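Local coordinates for ABC transporter substrate-binding protein (Vibrio cholerae, PDB 3LKV) that probably serves as the substrate-binding component of an ABC transporter, with a phenylalanine molecule bound in its ligand pocket, at residues 187-192 with 215-221; 194-200 with 221-226; 205-210 with 230-234. All blocks are in the same frame, centred on the assembly; numbering follows the deposited sequence.

All three contacts lie in the lobe built on the mixed sheet that contains strands 196-199 and 223-225. Along the chain the first segments of interactions 1, 2 and 3 come in order, followed by their second segments in the same order. Interaction 2 pairs the two strands. Its centre is about 10 Å from that of interaction 1, with which it shares Thr-221 and the zinc ion, and about 11 Å from that of interaction 3. Interactions 1 and 3, about 14 Å apart by their centres, both use helix 209-218. The series thus runs from a zinc site at the beginning of the strands to the phenylalanine pocket beyond their ends.

Interaction 1: 187-192 with 215-221. With ZN (zinc ion), chain E.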
loop_
_atom_site.group_PDB
_atom_site.type_symbol
_atom_site.label_atom_id
_atom_site.label_comp_id
_atom_site.label_asym_id
_atom_site.label_seq_id
_atom_site.Cartn_x
_atom_site.Cartn_y
_atom_site.Cartn_z
ATOM N N THR A 187 -17.406 15.770 -26.002
ATOM C CA THR A 187 -18.478 14.795 -26.162
ATOM C C THR A 187 -19.812 15.480 -26.540
ATOM O O THR A 187 -20.503 15.072 -27.474
ATOM C CB THR A 187 -18.680 14.017 -24.898
ATOM O OG1 THR A 187 -17.419 13.450 -24.521
ATOM C CG2 THR A 187 -19.753 12.893 -25.076
ATOM N N GLN A 188 -20.144 16.530 -25.804
ATOM C CA GLN A 188 -21.347 17.305 -26.080
ATOM C C GLN A 188 -21.356 17.830 -27.501
ATOM O O GLN A 188 -22.375 17.781 -28.159
ATOM C CB GLN A 188 -21.439 18.471 -25.118
ATOM C CG GLN A 188 -22.689 19.240 -25.263
ATOM C CD GLN A 188 -22.626 20.533 -24.501
ATOM O OE1 GLN A 188 -21.710 21.342 -24.702
ATOM N NE2 GLN A 188 -23.580 20.737 -23.617
ATOM N N ALA A 189 -20.226 18.337 -27.973
ATOM C CA ALA A 189 -20.162 18.849 -29.332
ATOM C C ALA A 189 -20.524 17.794 -30.383
ATOM O O ALA A 189 -20.901 18.152 -31.507
ATOM C CB ALA A 189 -18.760 19.437 -29.645
ATOM N N ILE A 190 -20.381 16.513 -30.076
ATOM C CA ILE A 190 -20.563 15.497 -31.124
ATOM C C ILE A 190 -21.662 14.465 -30.895
ATOM O O ILE A 190 -21.968 13.690 -31.815
ATOM C CB ILE A 190 -19.228 14.716 -31.405
ATOM C CG1 ILE A 190 -18.790 13.872 -30.187
ATOM C CG2 ILE A 190 -18.151 15.679 -31.818
ATOM C CD1 ILE A 190 -17.660 12.826 -30.521
ATOM N N ALA A 191 -22.220 14.430 -29.689
ATOM C CA ALA A 191 -23.063 13.312 -29.306
ATOM C C ALA A 191 -24.342 13.259 -30.168
ATOM O O ALA A 191 -24.783 12.186 -30.495
ATOM C CB ALA A 191 -23.411 13.360 -27.822
ATOM N N GLU A 192 -24.876 14.394 -30.588
ATOM C CA GLU A 192 -26.116 14.405 -31.375
ATOM C C GLU A 192 -25.888 14.062 -32.855
ATOM O O GLU A 192 -26.819 13.634 -33.545
ATOM C CB GLU A 192 -26.863 15.749 -31.209
ATOM C CG GLU A 192 -27.395 16.023 -29.720
ATOM C CD GLU A 192 -28.440 15.009 -29.220
ATOM O OE1 GLU A 192 -28.669 13.923 -29.840
ATOM O OE2 GLU A 192 -29.071 15.296 -28.183
ATOM N N ALA A 215 -22.594 13.682 -20.694
ATOM C CA ALA A 215 -22.926 14.296 -21.969
ATOM C C ALA A 215 -23.641 13.306 -22.929
ATOM O O ALA A 215 -24.612 13.697 -23.597
ATOM C CB ALA A 215 -21.666 14.917 -22.655
ATOM N N ALA A 216 -23.151 12.069 -23.031
ATOM C CA ALA A 216 -23.771 11.110 -23.939
ATOM C C ALA A 216 -25.202 10.794 -23.506
ATOM O O ALA A 216 -26.127 10.786 -24.348
ATOM C CB ALA A 216 -22.951 9.827 -24.011
ATOM N N ASN A 217 -25.363 10.509 -22.207
ATOM C CA ASN A 217 -26.661 10.263 -21.655
ATOM C C ASN A 217 -27.631 11.420 -21.911
ATOM O O ASN A 217 -28.763 11.213 -22.217
ATOM C CB ASN A 217 -26.589 9.945 -20.160
ATOM C CG ASN A 217 -26.100 8.547 -19.890
ATOM O OD1 ASN A 217 -26.023 7.717 -20.775
ATOM N ND2 ASN A 217 -25.784 8.279 -18.649
ATOM N N GLN A 218 -27.147 12.630 -21.837
ATOM C CA GLN A 218 -27.964 13.795 -22.079
ATOM C C GLN A 218 -28.412 13.874 -23.532
ATOM O O GLN A 218 -29.519 14.277 -23.797
ATOM C CB GLN A 218 -27.139 15.013 -21.706
ATOM C CG GLN A 218 -27.894 16.290 -21.502
ATOM C CD GLN A 218 -26.962 17.398 -20.895
ATOM O OE1 GLN A 218 -25.906 17.112 -20.235
ATOM N NE2 GLN A 218 -27.365 18.675 -21.113
ATOM N N ALA A 219 -27.537 13.473 -24.472
ATOM C CA ALA A 219 -27.911 13.328 -25.885
ATOM C C ALA A 219 -28.580 11.986 -26.227
ATOM O O ALA A 219 -28.925 11.735 -27.357
ATOM C CB ALA A 219 -26.672 13.576 -26.786
ATOM N N LYS A 220 -28.778 11.143 -25.227
ATOM C CA LYS A 220 -29.343 9.823 -25.387
ATOM C C LYS A 220 -28.563 9.039 -26.416
ATOM O O LYS A 220 -29.131 8.387 -27.255
ATOM C CB LYS A 220 -30.815 9.936 -25.798
ATOM C CG LYS A 220 -31.648 10.756 -24.765
ATOM C CD LYS A 220 -32.744 11.593 -25.387
ATOM C CE LYS A 220 -34.099 11.347 -24.726
ATOM N NZ LYS A 220 -34.199 11.914 -23.355
ATOM N N THR A 221 -27.241 9.151 -26.361
ATOM C CA THR A 221 -26.356 8.448 -27.260
ATOM C C THR A 221 -25.592 7.399 -26.432
ATOM O O THR A 221 -25.106 7.720 -25.358
ATOM C CB THR A 221 -25.422 9.448 -27.853
ATOM O OG1 THR A 221 -26.226 10.335 -28.622
ATOM C CG2 THR A 221 -24.290 8.795 -28.714
HETATM ZN ZN ZN E . -26.405 10.577 -30.849
HETATM O O HOH W 1 -28.340 11.568 -32.036
HETATM O O HOH W 2 -27.729 8.695 -30.602
#
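A zinc site joins Ala-191 to Thr-221 where helices 183-191 and 209-218 run out side by side. The metal is bound by Ala-191 O at 2.3 Å and by Thr-221 OG1 at 2.2 Å. These two oxygens stand 3.0 Å apart (Ala-191 O to Thr-221 OG1), an approach explained by their common metal. Ser-194 O and two waters complete the observed ligand set. With chi1 at -64°, OG1 of Thr-221 lies beside its backbone N and opposite its carbonyl carbon, the position from which it reaches the ion.

The route to Thr-221 is a Schellman motif that ends helix 209-218: Lys-220 has a positive phi, its N bonds to Asn-217 O, and Thr-221 N bonds to Ala-216 O at 2.8 Å. Both helices belong to the layer covering one face of the mixed sheet in this periplasmic-binding-protein fold, Ile-190 resting on strands 142-147 and 171-176 while Thr-221 touches Ile-197.

Alanines at the interface go with a close approach of the backbones, the CA atoms of Gln-188 and Ala-215 being 5.3 Å apart. Ala-191 CB meets Ala-219 CB at 3.4 Å, and one turn earlier Thr-187 CG2 touches Ala-215 CB at 3.7 Å. The hydroxyl of Thr-187 is turned back to Val-183 O within its own helix. Glu-192, bent at chi2 (-63°), lays its carboxylate beside Ala-219, OE2 lying 3.2 Å from Ala-219 CA. Its other oxygen, OE1, accepts a hydrogen bond from one zinc-bound water, which also donates to Glu-192 O, a second-shell link that helps position that water.

Interaction 2: 194-200 with 221-226; sequences SDVIYAL and TPVFGA. With ZN (zinc ion), chain E.
Ile-197 pairs with Val-223 on neighbouring parallel strands, 196-199 and 223-225, of the mixed sheet, their side chains on the same face; the helical connection between the strands makes a beta-alpha-beta crossover. The strand directions differ by 26°. From Ile-197 outward, CB meets Val-223 CG2 at 4.0 Å. The next atom, CG1, sits beside the backbone N (chi1 -53°), a setting that brings it to 3.8 Å from Thr-221 CG2, the two side chains crossing at about a right angle. At the tip, CD1 touches the same Thr-221 methyl more loosely and packs on Ile-190 CD1. Farther along this face Ala-199 CB touches Val-223 CG1.

Four backbone hydrogen bonds set the register: Ile-197 N to Pro-222 O, Phe-224 N to Ile-197 O, Ala-199 N to Phe-224 O and Ala-226 N to Ala-199 O. The third is 2.8 Å long from Ala-199 N to Phe-224 O and nearly straight, with 168° at the hydrogen. Ahead of the strands, Ser-194 O binds the zinc ion at 2.1 Å.

On the other face Tyr-198 and Phe-224 run alongside each other in the same direction. Their rings meet edge to edge, Tyr-198 CD1 being 3.9 Å from Phe-224 CD2. Helix 126-136 covers this face, its His-129 ND1 hydrogen-bonded to Tyr-198 OH, and Ala-226 CB lies 3.8 Å from the same hydroxyl oxygen, Tyr-198 OH.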
loop_
_atom_site.group_PDB
_atom_site.type_symbol
_atom_site.label_atom_id
_atom_site.label_comp_id
_atom_site.label_asym_id
_atom_site.label_seq_id
_atom_site.Cartn_x
_atom_site.Cartn_y
_atom_site.Cartn_z
ATOM N N SER A 194 -23.828 11.633 -33.557
ATOM C CA SER A 194 -23.282 10.290 -33.504
ATOM C C SER A 194 -24.329 9.300 -33.112
ATOM O O SER A 194 -25.143 9.597 -32.289
ATOM C CB SER A 194 -22.148 10.246 -32.494
ATOM O OG SER A 194 -21.175 11.203 -32.839
ATOM N N ASP A 195 -24.319 8.112 -33.680
ATOM C CA ASP A 195 -25.227 7.072 -33.185
ATOM C C ASP A 195 -24.656 6.407 -31.974
ATOM O O ASP A 195 -25.396 5.829 -31.202
ATOM C CB ASP A 195 -25.549 6.037 -34.271
ATOM C CG ASP A 195 -26.265 6.667 -35.479
ATOM O OD1 ASP A 195 -27.306 7.281 -35.246
ATOM O OD2 ASP A 195 -25.775 6.577 -36.634
ATOM N N VAL A 196 -23.339 6.485 -31.788
ATOM C CA VAL A 196 -22.687 5.876 -30.622
ATOM C C VAL A 196 -21.355 6.560 -30.444
ATOM O O VAL A 196 -20.772 7.003 -31.421
ATOM C CB VAL A 196 -22.502 4.357 -30.809
ATOM C CG1 VAL A 196 -21.720 4.033 -32.110
ATOM C CG2 VAL A 196 -21.860 3.719 -29.583
ATOM N N ILE A 197 -20.892 6.692 -29.211
ATOM C CA ILE A 197 -19.578 7.223 -28.948
ATOM C C ILE A 197 -18.651 6.029 -28.638
ATOM O O ILE A 197 -18.992 5.143 -27.808
ATOM C CB ILE A 197 -19.572 8.129 -27.742
ATOM C CG1 ILE A 197 -20.640 9.253 -27.848
ATOM C CG2 ILE A 197 -18.191 8.664 -27.530
ATOM C CD1 ILE A 197 -20.372 10.232 -28.896
ATOM N N TYR A 198 -17.518 6.002 -29.316
ATOM C CA TYR A 198 -16.493 5.031 -29.064
ATOM C C TYR A 198 -15.534 5.636 -28.068
ATOM O O TYR A 198 -14.806 6.564 -28.372
ATOM C CB TYR A 198 -15.755 4.692 -30.363
ATOM C CG TYR A 198 -14.593 3.700 -30.220
ATOM C CD1 TYR A 198 -14.765 2.495 -29.587
ATOM C CD2 TYR A 198 -13.347 3.967 -30.766
ATOM C CE1 TYR A 198 -13.752 1.579 -29.493
ATOM C CE2 TYR A 198 -12.293 3.030 -30.679
ATOM C CZ TYR A 198 -12.503 1.839 -30.039
ATOM O OH TYR A 198 -11.490 0.922 -29.899
ATOM N N ALA A 199 -15.544 5.107 -26.854
ATOM C CA ALA A 199 -14.661 5.605 -25.817
ATOM C C ALA A 199 -13.358 4.788 -25.960
ATOM O O ALA A 199 -13.307 3.620 -25.603
ATOM C CB ALA A 199 -15.306 5.421 -24.410
ATOM N N LEU A 200 -12.329 5.382 -26.527
ATOM C CA LEU A 200 -11.138 4.613 -26.797
ATOM C C LEU A 200 -10.130 4.576 -25.637
ATOM O O LEU A 200 -10.315 5.188 -24.571
ATOM C CB LEU A 200 -10.491 5.039 -28.122
ATOM C CG LEU A 200 -10.168 6.459 -28.423
ATOM C CD1 LEU A 200 -9.432 6.927 -27.307
ATOM C CD2 LEU A 200 -9.349 6.575 -29.693
ATOM N N THR A 221 -27.241 9.151 -26.361
ATOM C CA THR A 221 -26.356 8.448 -27.260
ATOM C C THR A 221 -25.592 7.399 -26.432
ATOM O O THR A 221 -25.106 7.720 -25.358
ATOM C CB THR A 221 -25.422 9.448 -27.853
ATOM O OG1 THR A 221 -26.226 10.335 -28.622
ATOM C CG2 THR A 221 -24.290 8.795 -28.714
ATOM N N PRO A 222 -25.554 6.145 -26.896
ATOM C CA PRO A 222 -24.824 5.115 -26.184
ATOM C C PRO A 222 -23.333 5.299 -26.351
ATOM O O PRO A 222 -22.928 5.883 -27.339
ATOM C CB PRO A 222 -25.233 3.857 -26.888
ATOM C CG PRO A 222 -25.770 4.299 -28.227
ATOM C CD PRO A 222 -26.389 5.596 -27.979
ATOM N N VAL A 223 -22.556 4.818 -25.389
ATOM C CA VAL A 223 -21.095 4.781 -25.445
ATOM C C VAL A 223 -20.662 3.316 -25.462
ATOM O O VAL A 223 -21.114 2.535 -24.643
ATOM C CB VAL A 223 -20.527 5.504 -24.197
ATOM C CG1 VAL A 223 -18.985 5.401 -24.089
ATOM C CG2 VAL A 223 -20.980 6.921 -24.210
ATOM N N PHE A 224 -19.817 2.948 -26.418
ATOM C CA PHE A 224 -19.177 1.644 -26.450
ATOM C C PHE A 224 -17.754 1.838 -25.935
ATOM O O PHE A 224 -17.048 2.736 -26.399
ATOM C CB PHE A 224 -19.106 1.075 -27.869
ATOM C CG PHE A 224 -18.418 -0.240 -27.930
ATOM C CD1 PHE A 224 -19.106 -1.399 -27.692
ATOM C CD2 PHE A 224 -17.062 -0.303 -28.109
ATOM C CE1 PHE A 224 -18.445 -2.623 -27.654
ATOM C CE2 PHE A 224 -16.379 -1.517 -28.081
ATOM C CZ PHE A 224 -17.065 -2.680 -27.857
ATOM N N GLY A 225 -17.347 0.994 -24.989
ATOM C CA GLY A 225 -16.068 1.136 -24.331
ATOM C C GLY A 225 -14.980 0.186 -24.814
ATOM O O GLY A 225 -15.202 -1.009 -24.994
ATOM N N ALA A 226 -13.775 0.693 -24.957
ATOM C CA ALA A 226 -12.627 -0.168 -25.316
ATOM C C ALA A 226 -12.019 -0.783 -24.049
ATOM O O ALA A 226 -11.085 -1.600 -24.107
ATOM C CB ALA A 226 -11.603 0.666 -26.118
HETATM ZN ZN ZN E . -26.405 10.577 -30.849
HETATM O O HOH W 1 -28.340 11.568 -32.036
HETATM O O HOH W 2 -27.729 8.695 -30.602
#

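Interaction 3: 205-210 with 230-234; sequences VASAIE and YVERG. With PHE (phenylalanine), chain B.
Ile-209 and Tyr-230 approach with CA atoms 6.8 Å apart, and Glu-210 and Arg-233 with CA atoms 6.5 Å apart. In 205-210 the backbone leaves helix 203-207 and re-enters a helix at once, Ala-208 taking the N-cap position before helix 209-218. In 230-234 the short helix 228-232 closes in a Schellman motif: Gly-234 has a positive phi, its N bonds to Val-231 O, and Ala-235 N bonds to Tyr-230 O.

Over one face of the Tyr-230 ring stands Ile-209 CD1, 4.0 Å from the ring centroid and 21° off the normal, a CH-pi contact displaced toward the rim. Chi1 of Ile-209 (-171°) puts CG1 anti to the backbone N and next to Tyr-230 CD1, and the turn at chi2 then sets CD1 over the ring. Ala-206 CB comes instead to the ring edge, in plane, 3.4 Å from Tyr-230 OH.

The short helices 203-207 and 228-232 each follow a parallel strand of the sheet, and through Ala-206 and Tyr-230 they line the ligand pocket of this periplasmic-binding-protein fold. Bound phenylalanine presents its CE1 to Tyr-230 OH at 3.7 Å and to Ala-206 CB at 3.9 Å. The tyrosine hydroxyl is hydrogen-bonded to Leu-200 O, which helps fix the ring.

Farther from the ligand, Ile-209 CG2 touches Arg-233 CG. Glu-210 OE2 and Arg-233 NH2 form a long salt bridge of 3.6 Å. OE2 lies over one face, well out of the guanidinium plane, so no N-H points at it and only the charges attract.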
loop_
_atom_site.group_PDB
_atom_site.type_symbol
_atom_site.label_atom_id
_atom_site.label_comp_id
_atom_site.label_asym_id
_atom_site.label_seq_id
_atom_site.Cartn_x
_atom_site.Cartn_y
_atom_site.Cartn_z
ATOM N N VAL A 205 -9.475 10.611 -22.006
ATOM C CA VAL A 205 -10.848 10.066 -21.961
ATOM C C VAL A 205 -11.090 9.242 -20.702
ATOM O O VAL A 205 -12.048 9.491 -19.980
ATOM C CB VAL A 205 -11.200 9.220 -23.220
ATOM C CG1 VAL A 205 -12.597 8.520 -23.072
ATOM C CG2 VAL A 205 -11.216 10.117 -24.475
ATOM N N ALA A 206 -10.192 8.289 -20.415
ATOM C CA ALA A 206 -10.343 7.428 -19.243
ATOM C C ALA A 206 -10.498 8.271 -17.974
ATOM O O ALA A 206 -11.302 7.965 -17.137
ATOM C CB ALA A 206 -9.164 6.411 -19.103
ATOM N N SER A 207 -9.776 9.353 -17.836
ATOM C CA SER A 207 -9.821 10.102 -16.596
ATOM C C SER A 207 -11.052 11.017 -16.509
ATOM O O SER A 207 -11.318 11.600 -15.479
ATOM C CB SER A 207 -8.520 10.902 -16.452
ATOM O OG SER A 207 -8.593 12.044 -17.311
ATOM N N ALA A 208 -11.807 11.144 -17.588
ATOM C CA ALA A 208 -12.985 11.971 -17.633
ATOM C C ALA A 208 -14.196 11.183 -18.130
ATOM O O ALA A 208 -15.129 11.767 -18.639
ATOM C CB ALA A 208 -12.730 13.168 -18.551
ATOM N N ILE A 209 -14.181 9.869 -17.984
ATOM C CA ILE A 209 -15.206 9.028 -18.572
ATOM C C ILE A 209 -16.592 9.373 -17.986
ATOM O O ILE A 209 -17.590 9.370 -18.706
ATOM C CB ILE A 209 -14.842 7.518 -18.409
ATOM C CG1 ILE A 209 -15.776 6.616 -19.205
ATOM C CG2 ILE A 209 -14.842 7.077 -16.921
ATOM C CD1 ILE A 209 -15.604 6.679 -20.687
ATOM N N GLU A 210 -16.652 9.735 -16.707
ATOM C CA GLU A 210 -17.937 10.118 -16.091
ATOM C C GLU A 210 -18.562 11.316 -16.804
ATOM O O GLU A 210 -19.754 11.325 -17.055
ATOM C CB GLU A 210 -17.814 10.355 -14.575
ATOM C CG GLU A 210 -17.203 9.122 -13.839
ATOM C CD GLU A 210 -17.701 8.886 -12.399
ATOM O OE1 GLU A 210 -18.909 9.124 -12.117
ATOM O OE2 GLU A 210 -16.877 8.418 -11.563
ATOM N N TYR A 230 -14.817 1.315 -18.454
ATOM C CA TYR A 230 -15.810 2.240 -18.995
ATOM C C TYR A 230 -17.265 1.729 -18.833
ATOM O O TYR A 230 -18.168 2.538 -18.615
ATOM C CB TYR A 230 -15.537 2.562 -20.445
ATOM C CG TYR A 230 -14.177 3.152 -20.758
ATOM C CD1 TYR A 230 -13.395 3.744 -19.798
ATOM C CD2 TYR A 230 -13.732 3.189 -22.064
ATOM C CE1 TYR A 230 -12.173 4.278 -20.109
ATOM C CE2 TYR A 230 -12.529 3.751 -22.407
ATOM C CZ TYR A 230 -11.741 4.277 -21.431
ATOM O OH TYR A 230 -10.549 4.821 -21.812
ATOM N N VAL A 231 -17.469 0.411 -18.908
ATOM C CA VAL A 231 -18.795 -0.200 -18.792
ATOM C C VAL A 231 -19.255 -0.033 -17.353
ATOM O O VAL A 231 -20.430 0.297 -17.090
ATOM C CB VAL A 231 -18.820 -1.684 -19.262
ATOM C CG1 VAL A 231 -18.074 -2.587 -18.298
ATOM C CG2 VAL A 231 -20.212 -2.203 -19.334
ATOM N N GLU A 232 -18.303 -0.159 -16.428
ATOM C CA GLU A 232 -18.568 0.074 -15.008
ATOM C C GLU A 232 -19.174 1.470 -14.787
ATOM O O GLU A 232 -19.968 1.639 -13.865
ATOM C CB GLU A 232 -17.297 -0.124 -14.147
ATOM C CG GLU A 232 -16.971 -1.615 -13.850
ATOM C CD GLU A 232 -15.486 -1.901 -13.510
ATOM O OE1 GLU A 232 -14.711 -0.968 -13.181
ATOM O OE2 GLU A 232 -15.096 -3.087 -13.568
ATOM N N ARG A 233 -18.857 2.460 -15.638
ATOM C CA ARG A 233 -19.359 3.821 -15.412
ATOM C C ARG A 233 -20.512 4.182 -16.303
ATOM O O ARG A 233 -20.870 5.349 -16.350
ATOM C CB ARG A 233 -18.251 4.850 -15.667
ATOM C CG ARG A 233 -17.075 4.750 -14.728
ATOM C CD ARG A 233 -17.469 5.040 -13.287
ATOM N NE ARG A 233 -16.270 4.796 -12.499
ATOM C CZ ARG A 233 -16.178 4.779 -11.165
ATOM N NH1 ARG A 233 -14.977 4.559 -10.608
ATOM N NH2 ARG A 233 -17.258 4.983 -10.393
ATOM N N GLY A 234 -21.032 3.234 -17.077
ATOM C CA GLY A 234 -22.226 3.495 -17.908
ATOM C C GLY A 234 -22.157 3.357 -19.422
ATOM O O GLY A 234 -23.145 3.579 -20.094
HETATM N N PHE B . -2.936 1.998 -23.597
HETATM C CA PHE B . -2.977 3.389 -22.991
HETATM C C PHE B . -1.639 4.109 -23.312
HETATM O O PHE B . -0.948 3.647 -24.267
HETATM C CB PHE B . -3.293 3.354 -21.488
HETATM C CG PHE B . -4.768 3.100 -21.188
HETATM C CD1 PHE B . -5.724 4.106 -21.416
HETATM C CD2 PHE B . -5.201 1.882 -20.712
HETATM C CE1 PHE B . -7.044 3.884 -21.185
HETATM C CE2 PHE B . -6.521 1.654 -20.466
HETATM C CZ PHE B . -7.464 2.632 -20.701
HETATM O OXT PHE B . -1.234 5.128 -22.708
#